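Local coordinates for protein ribokinase RBSK (Mycobacterium tuberculosis, PDB 3GO6) that probably phosphorylates D-ribose at its O-5 hydroxyl, using ATP and a divalent metal ion, to give D-ribose 5-phosphate, at residues A[59-71]-A[287-299]; A[140-152]-A[164-178]. One frame throughout, in Å; residues are numbered along the deposited sequence.

Interaction 1. Residues A[59-71]-A[287-299]; sequences GANQAVAAARAGA and GVGDCAPAAAAID. With RIB (alpha-D-ribofuranose), chain C.
The guanidinium of Arg68 takes three acceptors from residues 290-292 of the facing segment 287-299. Its NH2 forms a salt bridge with Asp290 OD1 at 2.6 Å. The carboxylate and guanidinium planes stand 89° apart, so this is a single-oxygen contact: OD1 lies in the plane of the guanidinium but is itself met from above the carboxylate plane. Arg68 NH1 gives a well-aligned hydrogen bond to Ala292 O at 2.9 Å, in the carbonyl plane and on a lone pair, and a longer, weak one to Asp290 O. Because both carbonyl oxygens sit at the edge, in plane, they should resist rotation of the group; Asn95 also bonds NH2. The side chain, extended from CG to NE, carries the guanidinium this far from the helix.

In this PfkB-family fold, the helix that starts beside the sugar and ends in a Schellman motif at Gly70 runs along the loop leading from the metal site into the C-terminal helix 295-303. Between them the packing is small and close, Ala292 CB lying 3.7 Å from Ala65 CB. Two waters bridge the segments: one donates to the side-chain Asn61 OD1 and to Gly289 O, the other to the backbone carbonyls Ala65 O and Pro293 O. Near the helix end, Ala295 N makes a weak bond to Arg68 O.

At the sugar end, the Asn61 amide is used on both sides. Asn61 OD1 takes the water and lies 3.4 Å from Gly289 CA, while Asn61 ND2 donates to ribose O3 at 2.9 Å and is also bonded to Asp248, the predicted proton acceptor. Val288, with CG1 anti to the backbone N (chi1 178°), brings that methyl to 3.4 Å from the same ribose O3.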
loop_
_atom_site.group_PDB
_atom_site.type_symbol
_atom_site.label_atom_id
_atom_site.label_comp_id
_atom_site.label_asym_id
_atom_site.label_seq_id
_atom_site.Cartn_x
_atom_site.Cartn_y
_atom_site.Cartn_z
ATOM N N GLY A 59 -14.573 -9.140 7.059
ATOM C CA GLY A 59 -15.167 -9.944 8.131
ATOM C C GLY A 59 -14.996 -9.244 9.476
ATOM O O GLY A 59 -15.950 -9.115 10.257
ATOM N N ALA A 60 -13.773 -8.803 9.748
ATOM C CA ALA A 60 -13.485 -8.074 10.983
ATOM C C ALA A 60 -14.372 -6.824 11.074
ATOM O O ALA A 60 -14.963 -6.562 12.123
ATOM C CB ALA A 60 -12.012 -7.682 11.008
ATOM N N ASN A 61 -14.452 -6.056 9.990
ATOM C CA ASN A 61 -15.249 -4.817 9.969
ATOM C C ASN A 61 -16.723 -5.100 10.236
ATOM O O ASN A 61 -17.391 -4.346 10.960
ATOM C CB ASN A 61 -15.160 -4.104 8.607
ATOM C CG ASN A 61 -13.783 -3.581 8.291
ATOM O OD1 ASN A 61 -12.925 -3.488 9.165
ATOM N ND2 ASN A 61 -13.570 -3.212 7.025
ATOM N N GLN A 62 -17.239 -6.174 9.630
ATOM C CA GLN A 62 -18.651 -6.530 9.816
ATOM C C GLN A 62 -18.930 -7.015 11.241
ATOM O O GLN A 62 -19.967 -6.682 11.818
ATOM C CB GLN A 62 -19.109 -7.542 8.763
ATOM C CG GLN A 62 -19.129 -6.878 7.381
ATOM C CD GLN A 62 -19.443 -7.796 6.245
ATOM O OE1 GLN A 62 -19.914 -8.902 6.436
ATOM N NE2 GLN A 62 -19.172 -7.326 5.021
ATOM N N ALA A 63 -17.985 -7.758 11.816
ATOM C CA ALA A 63 -18.096 -8.208 13.205
ATOM C C ALA A 63 -18.098 -7.012 14.165
ATOM O O ALA A 63 -18.923 -6.954 15.095
ATOM C CB ALA A 63 -16.937 -9.196 13.533
ATOM N N VAL A 64 -17.196 -6.060 13.946
ATOM C CA VAL A 64 -17.101 -4.850 14.769
ATOM C C VAL A 64 -18.390 -4.006 14.700
ATOM O O VAL A 64 -18.915 -3.551 15.726
ATOM C CB VAL A 64 -15.864 -4.005 14.406
ATOM C CG1 VAL A 64 -15.943 -2.626 15.045
ATOM C CG2 VAL A 64 -14.554 -4.732 14.859
ATOM N N ALA A 65 -18.915 -3.831 13.495
ATOM C CA ALA A 65 -20.176 -3.098 13.318
ATOM C C ALA A 65 -21.360 -3.793 14.003
ATOM O O ALA A 65 -22.185 -3.134 14.667
ATOM C CB ALA A 65 -20.465 -2.870 11.826
ATOM N N ALA A 66 -21.465 -5.111 13.843
ATOM C CA ALA A 66 -22.511 -5.871 14.537
ATOM C C ALA A 66 -22.409 -5.739 16.069
ATOM O O ALA A 66 -23.430 -5.602 16.751
ATOM C CB ALA A 66 -22.480 -7.340 14.117
ATOM N N ALA A 67 -21.184 -5.786 16.602
ATOM C CA ALA A 67 -20.952 -5.622 18.051
ATOM C C ALA A 67 -21.314 -4.216 18.548
ATOM O O ALA A 67 -22.014 -4.073 19.567
ATOM C CB ALA A 67 -19.511 -5.972 18.415
ATOM N N ARG A 68 -20.878 -3.188 17.828
ATOM C CA ARG A 68 -21.270 -1.813 18.177
ATOM C C ARG A 68 -22.784 -1.577 18.071
ATOM O O ARG A 68 -23.334 -0.761 18.817
ATOM C CB ARG A 68 -20.492 -0.785 17.359
ATOM C CG ARG A 68 -18.999 -0.785 17.691
ATOM C CD ARG A 68 -18.277 0.306 16.942
ATOM N NE ARG A 68 -16.824 0.240 17.120
ATOM C CZ ARG A 68 -15.969 1.074 16.533
ATOM N NH1 ARG A 68 -16.411 2.049 15.748
ATOM N NH2 ARG A 68 -14.664 0.939 16.737
ATOM N N ALA A 69 -23.444 -2.286 17.154
ATOM C CA ALA A 69 -24.900 -2.233 17.009
ATOM C C ALA A 69 -25.680 -3.052 18.049
ATOM O O ALA A 69 -26.909 -3.061 18.010
ATOM C CB ALA A 69 -25.328 -2.644 15.583
ATOM N N GLY A 70 -24.985 -3.758 18.945
ATOM C CA GLY A 70 -25.634 -4.445 20.071
ATOM C C GLY A 70 -25.694 -5.966 20.009
ATOM O O GLY A 70 -26.252 -6.615 20.910
ATOM N N ALA A 71 -25.129 -6.562 18.957
ATOM C CA ALA A 71 -25.112 -8.013 18.865
ATOM C C ALA A 71 -24.005 -8.596 19.744
ATOM O O ALA A 71 -23.020 -7.918 20.065
ATOM C CB ALA A 71 -24.928 -8.481 17.386
ATOM N N GLY A 287 -11.437 6.648 7.443
ATOM C CA GLY A 287 -11.044 5.383 8.013
ATOM C C GLY A 287 -12.104 4.334 7.762
ATOM O O GLY A 287 -13.297 4.638 7.566
ATOM N N VAL A 288 -11.642 3.093 7.763
ATOM C CA VAL A 288 -12.387 1.979 7.211
ATOM C C VAL A 288 -12.849 1.087 8.359
ATOM O O VAL A 288 -14.052 0.824 8.520
ATOM C CB VAL A 288 -11.496 1.203 6.191
ATOM C CG1 VAL A 288 -12.223 0.002 5.613
ATOM C CG2 VAL A 288 -11.029 2.143 5.070
ATOM N N GLY A 289 -11.891 0.638 9.168
ATOM C CA GLY A 289 -12.170 -0.351 10.215
ATOM C C GLY A 289 -12.746 0.205 11.510
ATOM O O GLY A 289 -13.211 -0.558 12.364
ATOM N N ASP A 290 -12.735 1.529 11.653
ATOM C CA ASP A 290 -13.174 2.142 12.899
ATOM C C ASP A 290 -14.360 3.113 12.743
ATOM O O ASP A 290 -14.600 3.957 13.617
ATOM C CB ASP A 290 -11.987 2.815 13.595
ATOM C CG ASP A 290 -12.251 3.112 15.072
ATOM O OD1 ASP A 290 -12.598 2.180 15.837
ATOM O OD2 ASP A 290 -12.094 4.283 15.476
ATOM N N CYS A 291 -15.147 2.955 11.687
ATOM C CA CYS A 291 -16.209 3.931 11.403
ATOM C C CYS A 291 -17.641 3.521 11.785
ATOM O O CYS A 291 -18.594 4.282 11.536
ATOM C CB CYS A 291 -16.160 4.320 9.927
ATOM S SG CYS A 291 -16.500 2.953 8.778
ATOM N N ALA A 292 -17.809 2.340 12.377
ATOM C CA ALA A 292 -19.153 1.857 12.736
ATOM C C ALA A 292 -19.727 2.635 13.934
ATOM O O ALA A 292 -19.056 2.798 14.950
ATOM C CB ALA A 292 -19.124 0.368 13.026
ATOM N N PRO A 293 -20.973 3.126 13.810
ATOM C CA PRO A 293 -21.565 3.890 14.886
ATOM C C PRO A 293 -22.098 3.001 16.011
ATOM O O PRO A 293 -22.395 1.810 15.808
ATOM C CB PRO A 293 -22.724 4.610 14.183
ATOM C CG PRO A 293 -23.168 3.630 13.166
ATOM C CD PRO A 293 -21.880 3.027 12.647
ATOM N N ALA A 294 -22.234 3.586 17.194
ATOM C CA ALA A 294 -22.853 2.890 18.324
ATOM C C ALA A 294 -24.356 2.779 18.099
ATOM O O ALA A 294 -24.935 3.551 17.310
ATOM C CB ALA A 294 -22.535 3.613 19.652
ATOM N N ALA A 295 -24.992 1.820 18.768
ATOM C CA ALA A 295 -26.428 1.603 18.606
ATOM C C ALA A 295 -27.227 2.896 18.860
ATOM O O ALA A 295 -28.186 3.199 18.136
ATOM C CB ALA A 295 -26.907 0.496 19.528
ATOM N N ALA A 296 -26.818 3.651 19.883
ATOM C CA ALA A 296 -27.516 4.885 20.241
ATOM C C ALA A 296 -27.407 5.950 19.150
ATOM O O ALA A 296 -28.351 6.720 18.949
ATOM C CB ALA A 296 -27.006 5.419 21.564
ATOM N N ALA A 297 -26.271 5.993 18.444
ATOM C CA ALA A 297 -26.105 6.898 17.297
ATOM C C ALA A 297 -27.028 6.531 16.130
ATOM O O ALA A 297 -27.547 7.413 15.437
ATOM C CB ALA A 297 -24.646 6.945 16.833
ATOM N N ILE A 298 -27.211 5.230 15.910
ATOM C CA ILE A 298 -28.128 4.729 14.890
ATOM C C ILE A 298 -29.567 5.170 15.235
ATOM O O ILE A 298 -30.279 5.728 14.383
ATOM C CB ILE A 298 -28.044 3.181 14.762
ATOM C CG1 ILE A 298 -26.638 2.744 14.288
ATOM C CG2 ILE A 298 -29.117 2.650 13.816
ATOM C CD1 ILE A 298 -26.382 1.234 14.447
ATOM N N ASP A 299 -29.971 4.918 16.484
ATOM C CA ASP A 299 -31.281 5.354 17.003
ATOM C C ASP A 299 -31.505 6.842 16.783
ATOM O O ASP A 299 -32.537 7.239 16.250
ATOM C CB ASP A 299 -31.411 5.059 18.499
ATOM C CG ASP A 299 -31.483 3.592 18.804
ATOM O OD1 ASP A 299 -31.793 2.802 17.886
ATOM O OD2 ASP A 299 -31.237 3.227 19.979
HETATM O O5 RIB C . -14.900 -3.142 2.845
HETATM C C5 RIB C . -13.591 -2.602 3.140
HETATM C C4 RIB C . -12.653 -3.758 3.536
HETATM O O4 RIB C . -12.388 -4.545 2.357
HETATM C C3 RIB C . -11.285 -3.294 4.005
HETATM O O3 RIB C . -11.139 -3.231 5.446
HETATM C C2 RIB C . -10.319 -4.264 3.351
HETATM O O2 RIB C . -9.557 -4.994 4.320
HETATM C C1 RIB C . -11.128 -5.186 2.450
HETATM O O1 RIB C . -11.330 -6.476 3.043
HETATM O O HOH W 1 -13.026 -3.272 11.825
HETATM O O HOH W 2 -22.503 -0.238 13.887
#

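Interaction 2. Residues A[140-152]-A[164-178]; sequences AVANCDVLLTQLE and AAQSADAVVMVNASP. With RIB (alpha-D-ribofuranose), chain C.
Leu147 CB packs on Ala165 CB at 3.7 Å, where strand 146-149 and the end of helix 155-167 meet in a beta-alpha-beta unit of the central sheet. Beside them Val141 CG2 presses on Ala164 CB at 3.4 Å, tighter than usual van der Waals contact. On the other sheet face Val146 lies alongside Val171, both pointing the same way, and Leu148 CD1 reaches Met173 CG. Thr149 and Val174 pair by their CG2 methyls on the Leu147 face, while Thr149 OG1 bonds to Val25 O.

Strands 146-149 and 171-175 run parallel, their axes 18° apart. Their register is set by alternating bonds, among them Leu147 N to Val171 O and Met173 N to Leu147 O; Asn175 N to Thr149 O is the shortest, 2.7 Å. Past the strands, Leu151 N still bonds to Ser177 O, and Pro178, after a cis peptide, lays its CD 3.5 Å from Leu151 C.

Glu152 CG rests on that same CD. Extended beyond CG (chi2 -177°), its chain delivers the carboxylate to the sugar, where ribose O1 donates to Glu152 OE2 at 2.5 Å.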
loop_
_atom_site.group_PDB
_atom_site.type_symbol
_atom_site.label_atom_id
_atom_site.label_comp_id
_atom_site.label_asym_id
_atom_site.label_seq_id
_atom_site.Cartn_x
_atom_site.Cartn_y
_atom_site.Cartn_z
ATOM N N ALA A 140 -17.399 -23.178 14.434
ATOM C CA ALA A 140 -17.426 -21.798 13.941
ATOM C C ALA A 140 -18.791 -21.145 14.122
ATOM O O ALA A 140 -18.870 -20.009 14.589
ATOM C CB ALA A 140 -16.998 -21.733 12.464
ATOM N N VAL A 141 -19.859 -21.859 13.771
ATOM C CA VAL A 141 -21.216 -21.295 13.835
ATOM C C VAL A 141 -22.082 -21.860 14.971
ATOM O O VAL A 141 -23.313 -21.776 14.926
ATOM C CB VAL A 141 -21.943 -21.419 12.477
ATOM C CG1 VAL A 141 -21.167 -20.669 11.390
ATOM C CG2 VAL A 141 -22.113 -22.879 12.088
ATOM N N ALA A 142 -21.436 -22.422 15.997
ATOM C CA ALA A 142 -22.158 -22.906 17.178
ATOM C C ALA A 142 -22.971 -21.776 17.795
ATOM O O ALA A 142 -22.498 -20.633 17.890
ATOM C CB ALA A 142 -21.186 -23.490 18.208
ATOM N N ASN A 143 -24.199 -22.095 18.188
ATOM C CA ASN A 143 -25.054 -21.178 18.941
ATOM C C ASN A 143 -25.119 -19.766 18.348
ATOM O O ASN A 143 -24.769 -18.781 19.018
ATOM C CB ASN A 143 -24.614 -21.112 20.412
ATOM C CG ASN A 143 -24.431 -22.489 21.035
ATOM O OD1 ASN A 143 -23.347 -22.822 21.530
ATOM N ND2 ASN A 143 -25.485 -23.305 20.992
ATOM N N CYS A 144 -25.519 -19.661 17.083
ATOM C CA CYS A 144 -25.766 -18.327 16.537
ATOM C C CYS A 144 -27.173 -18.187 15.997
ATOM O O CYS A 144 -27.839 -19.176 15.679
ATOM C CB CYS A 144 -24.703 -17.893 15.513
ATOM S SG CYS A 144 -24.862 -18.561 13.842
ATOM N N ASP A 145 -27.623 -16.941 15.945
ATOM C CA ASP A 145 -28.906 -16.576 15.367
ATOM C C ASP A 145 -28.728 -16.199 13.889
ATOM O O ASP A 145 -29.555 -16.553 13.038
ATOM C CB ASP A 145 -29.493 -15.423 16.177
ATOM C CG ASP A 145 -29.777 -15.830 17.618
ATOM O OD1 ASP A 145 -30.266 -16.963 17.815
ATOM O OD2 ASP A 145 -29.488 -15.047 18.536
ATOM N N VAL A 146 -27.629 -15.498 13.596
ATOM C CA VAL A 146 -27.301 -15.099 12.216
ATOM C C VAL A 146 -25.839 -15.441 11.904
ATOM O O VAL A 146 -24.938 -15.049 12.651
ATOM C CB VAL A 146 -27.517 -13.577 11.996
ATOM C CG1 VAL A 146 -27.164 -13.163 10.548
ATOM C CG2 VAL A 146 -28.958 -13.158 12.329
ATOM N N LEU A 147 -25.621 -16.189 10.826
ATOM C CA LEU A 147 -24.287 -16.317 10.237
ATOM C C LEU A 147 -24.102 -15.217 9.186
ATOM O O LEU A 147 -24.930 -15.060 8.300
ATOM C CB LEU A 147 -24.074 -17.692 9.584
ATOM C CG LEU A 147 -22.924 -17.734 8.552
ATOM C CD1 LEU A 147 -21.553 -17.809 9.196
ATOM C CD2 LEU A 147 -23.100 -18.831 7.544
ATOM N N LEU A 148 -23.031 -14.436 9.302
ATOM C CA LEU A 148 -22.704 -13.478 8.261
ATOM C C LEU A 148 -21.336 -13.830 7.664
ATOM O O LEU A 148 -20.339 -13.993 8.395
ATOM C CB LEU A 148 -22.753 -12.046 8.830
ATOM C CG LEU A 148 -22.270 -10.902 7.937
ATOM C CD1 LEU A 148 -23.110 -10.792 6.662
ATOM C CD2 LEU A 148 -22.255 -9.583 8.706
ATOM N N THR A 149 -21.285 -13.956 6.342
ATOM C CA THR A 149 -20.053 -14.347 5.672
ATOM C C THR A 149 -19.835 -13.519 4.397
ATOM O O THR A 149 -20.769 -12.873 3.917
ATOM C CB THR A 149 -20.035 -15.889 5.408
ATOM O OG1 THR A 149 -18.704 -16.316 5.115
ATOM C CG2 THR A 149 -20.958 -16.272 4.269
ATOM N N GLN A 150 -18.595 -13.481 3.907
ATOM C CA GLN A 150 -18.239 -12.770 2.664
ATOM C C GLN A 150 -17.251 -13.646 1.918
ATOM O O GLN A 150 -16.970 -14.764 2.352
ATOM C CB GLN A 150 -17.618 -11.364 2.894
ATOM C CG GLN A 150 -18.075 -10.651 4.183
ATOM C CD GLN A 150 -17.453 -11.281 5.446
ATOM O OE1 GLN A 150 -16.349 -11.824 5.391
ATOM N NE2 GLN A 150 -18.164 -11.211 6.569
ATOM N N LEU A 151 -16.732 -13.143 0.799
ATOM C CA LEU A 151 -16.075 -14.011 -0.163
ATOM C C LEU A 151 -14.576 -13.774 -0.362
ATOM O O LEU A 151 -14.019 -14.198 -1.388
ATOM C CB LEU A 151 -16.843 -13.979 -1.506
ATOM C CG LEU A 151 -18.381 -14.125 -1.470
ATOM C CD1 LEU A 151 -18.981 -14.038 -2.871
ATOM C CD2 LEU A 151 -18.811 -15.423 -0.795
ATOM N N GLU A 152 -13.903 -13.134 0.605
ATOM C CA GLU A 152 -12.430 -13.054 0.539
ATOM C C GLU A 152 -11.777 -14.350 1.041
ATOM O O GLU A 152 -10.649 -14.685 0.652
ATOM C CB GLU A 152 -11.877 -11.856 1.322
ATOM C CG GLU A 152 -12.435 -10.478 0.879
ATOM C CD GLU A 152 -11.786 -9.313 1.657
ATOM O OE1 GLU A 152 -11.049 -9.559 2.658
ATOM O OE2 GLU A 152 -11.982 -8.152 1.246
ATOM N N ALA A 164 -23.816 -25.600 7.967
ATOM C CA ALA A 164 -23.889 -25.781 9.429
ATOM C C ALA A 164 -24.911 -24.838 10.066
ATOM O O ALA A 164 -25.793 -25.275 10.808
ATOM C CB ALA A 164 -22.527 -25.587 10.051
ATOM N N ALA A 165 -24.811 -23.544 9.754
ATOM C CA ALA A 165 -25.764 -22.566 10.261
ATOM C C ALA A 165 -27.203 -22.943 9.914
ATOM O O ALA A 165 -28.088 -22.861 10.764
ATOM C CB ALA A 165 -25.443 -21.154 9.728
ATOM N N GLN A 166 -27.437 -23.353 8.672
ATOM C CA GLN A 166 -28.802 -23.652 8.247
ATOM C C GLN A 166 -29.401 -24.871 8.956
ATOM O O GLN A 166 -30.594 -24.880 9.278
ATOM C CB GLN A 166 -28.895 -23.829 6.737
ATOM C CG GLN A 166 -30.267 -23.454 6.219
ATOM C CD GLN A 166 -30.251 -23.116 4.757
ATOM O OE1 GLN A 166 -29.863 -23.944 3.935
ATOM N NE2 GLN A 166 -30.681 -21.893 4.413
ATOM N N SER A 167 -28.572 -25.883 9.205
ATOM C CA SER A 167 -29.004 -27.050 9.973
ATOM C C SER A 167 -29.505 -26.652 11.350
ATOM O O SER A 167 -30.461 -27.241 11.852
ATOM C CB SER A 167 -27.876 -28.069 10.102
ATOM O OG SER A 167 -27.632 -28.678 8.847
ATOM N N ALA A 168 -28.863 -25.648 11.949
ATOM C CA ALA A 168 -29.240 -25.140 13.272
ATOM C C ALA A 168 -30.290 -24.029 13.190
ATOM O O ALA A 168 -30.560 -23.341 14.183
ATOM C CB ALA A 168 -28.002 -24.663 14.029
ATOM N N ASP A 169 -30.891 -23.890 12.008
ATOM C CA ASP A 169 -31.897 -22.859 11.687
ATOM C C ASP A 169 -31.463 -21.420 12.005
ATOM O O ASP A 169 -32.286 -20.585 12.382
ATOM C CB ASP A 169 -33.294 -23.200 12.264
ATOM C CG ASP A 169 -34.434 -22.336 11.654
ATOM O OD1 ASP A 169 -34.468 -22.116 10.407
ATOM O OD2 ASP A 169 -35.308 -21.872 12.436
ATOM N N ALA A 170 -30.169 -21.142 11.829
ATOM C CA ALA A 170 -29.658 -19.764 11.829
ATOM C C ALA A 170 -29.878 -19.124 10.463
ATOM O O ALA A 170 -29.873 -19.814 9.434
ATOM C CB ALA A 170 -28.192 -19.746 12.167
ATOM N N VAL A 171 -30.041 -17.803 10.447
ATOM C CA VAL A 171 -30.079 -17.060 9.192
ATOM C C VAL A 171 -28.732 -17.150 8.439
ATOM O O VAL A 171 -27.678 -16.875 9.009
ATOM C CB VAL A 171 -30.429 -15.578 9.438
ATOM C CG1 VAL A 171 -30.380 -14.776 8.118
ATOM C CG2 VAL A 171 -31.792 -15.459 10.110
ATOM N N VAL A 172 -28.776 -17.530 7.164
ATOM C CA VAL A 172 -27.589 -17.487 6.317
ATOM C C VAL A 172 -27.566 -16.148 5.564
ATOM O O VAL A 172 -28.388 -15.899 4.686
ATOM C CB VAL A 172 -27.495 -18.679 5.338
ATOM C CG1 VAL A 172 -26.288 -18.522 4.438
ATOM C CG2 VAL A 172 -27.416 -20.010 6.111
ATOM N N MET A 173 -26.606 -15.299 5.921
ATOM C CA MET A 173 -26.483 -13.968 5.336
ATOM C C MET A 173 -25.112 -13.828 4.679
ATOM O O MET A 173 -24.072 -13.989 5.343
ATOM C CB MET A 173 -26.705 -12.914 6.435
ATOM C CG MET A 173 -26.709 -11.442 5.945
ATOM S SD MET A 173 -27.014 -10.241 7.271
ATOM C CE MET A 173 -28.767 -10.489 7.562
ATOM N N VAL A 174 -25.104 -13.555 3.377
ATOM C CA VAL A 174 -23.879 -13.508 2.599
ATOM C C VAL A 174 -23.693 -12.121 2.018
ATOM O O VAL A 174 -24.583 -11.583 1.346
ATOM C CB VAL A 174 -23.871 -14.574 1.452
ATOM C CG1 VAL A 174 -22.575 -14.504 0.615
ATOM C CG2 VAL A 174 -24.069 -15.974 2.031
ATOM N N ASN A 175 -22.544 -11.521 2.314
ATOM C CA ASN A 175 -22.126 -10.332 1.579
ATOM C C ASN A 175 -21.395 -10.827 0.355
ATOM O O ASN A 175 -20.266 -11.330 0.458
ATOM C CB ASN A 175 -21.244 -9.440 2.463
ATOM C CG ASN A 175 -20.757 -8.208 1.746
ATOM O OD1 ASN A 175 -21.412 -7.696 0.811
ATOM N ND2 ASN A 175 -19.607 -7.723 2.162
ATOM N N ALA A 176 -22.043 -10.721 -0.811
ATOM C CA ALA A 176 -21.496 -11.279 -2.057
ATOM C C ALA A 176 -20.386 -10.402 -2.641
ATOM O O ALA A 176 -20.518 -9.863 -3.738
ATOM C CB ALA A 176 -22.634 -11.482 -3.100
ATOM N N SER A 177 -19.282 -10.280 -1.901
ATOM C CA SER A 177 -18.185 -9.405 -2.270
ATOM C C SER A 177 -16.886 -10.081 -1.799
ATOM O O SER A 177 -16.839 -10.577 -0.674
ATOM C CB SER A 177 -18.379 -8.048 -1.582
ATOM O OG SER A 177 -17.378 -7.108 -1.928
ATOM N N PRO A 178 -15.849 -10.140 -2.659
ATOM C CA PRO A 178 -15.802 -9.631 -4.031
ATOM C C PRO A 178 -16.573 -10.537 -4.976
ATOM O O PRO A 178 -16.853 -11.687 -4.626
ATOM C CB PRO A 178 -14.324 -9.706 -4.399
ATOM C CG PRO A 178 -13.606 -10.210 -3.184
ATOM C CD PRO A 178 -14.584 -10.784 -2.261
HETATM O O5 RIB C . -14.900 -3.142 2.845
HETATM C C5 RIB C . -13.591 -2.602 3.140
HETATM C C4 RIB C . -12.653 -3.758 3.536
HETATM O O4 RIB C . -12.388 -4.545 2.357
HETATM C C3 RIB C . -11.285 -3.294 4.005
HETATM O O3 RIB C . -11.139 -3.231 5.446
HETATM C C2 RIB C . -10.319 -4.264 3.351
HETATM O O2 RIB C . -9.557 -4.994 4.320
HETATM C C1 RIB C . -11.128 -5.186 2.450
HETATM O O1 RIB C . -11.330 -6.476 3.043
#

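Overall arrangement
From the N terminus, after strands 21-25, 29-35, 45-47 and 50-56 the chain forms helix 58-68, then crosses much of the fold before reaching interaction 2. That contact closes a short loop, with only 11 residues between its segments, mostly helix 155-167. Interaction 1 closes far later, when residues 287-299 return to the helix after 215 intervening residues; interaction 2 therefore lies wholly within the longer loop, and the two do not cross. The former ties helix 58-68 to the C-terminal region, the latter joins neighbouring central strands. Their centres are about 18 Å apart, yet they touch through Gln62 OE1 and Gln150 NE2, 2.9 Å apart, and both contribute to the ribose pocket.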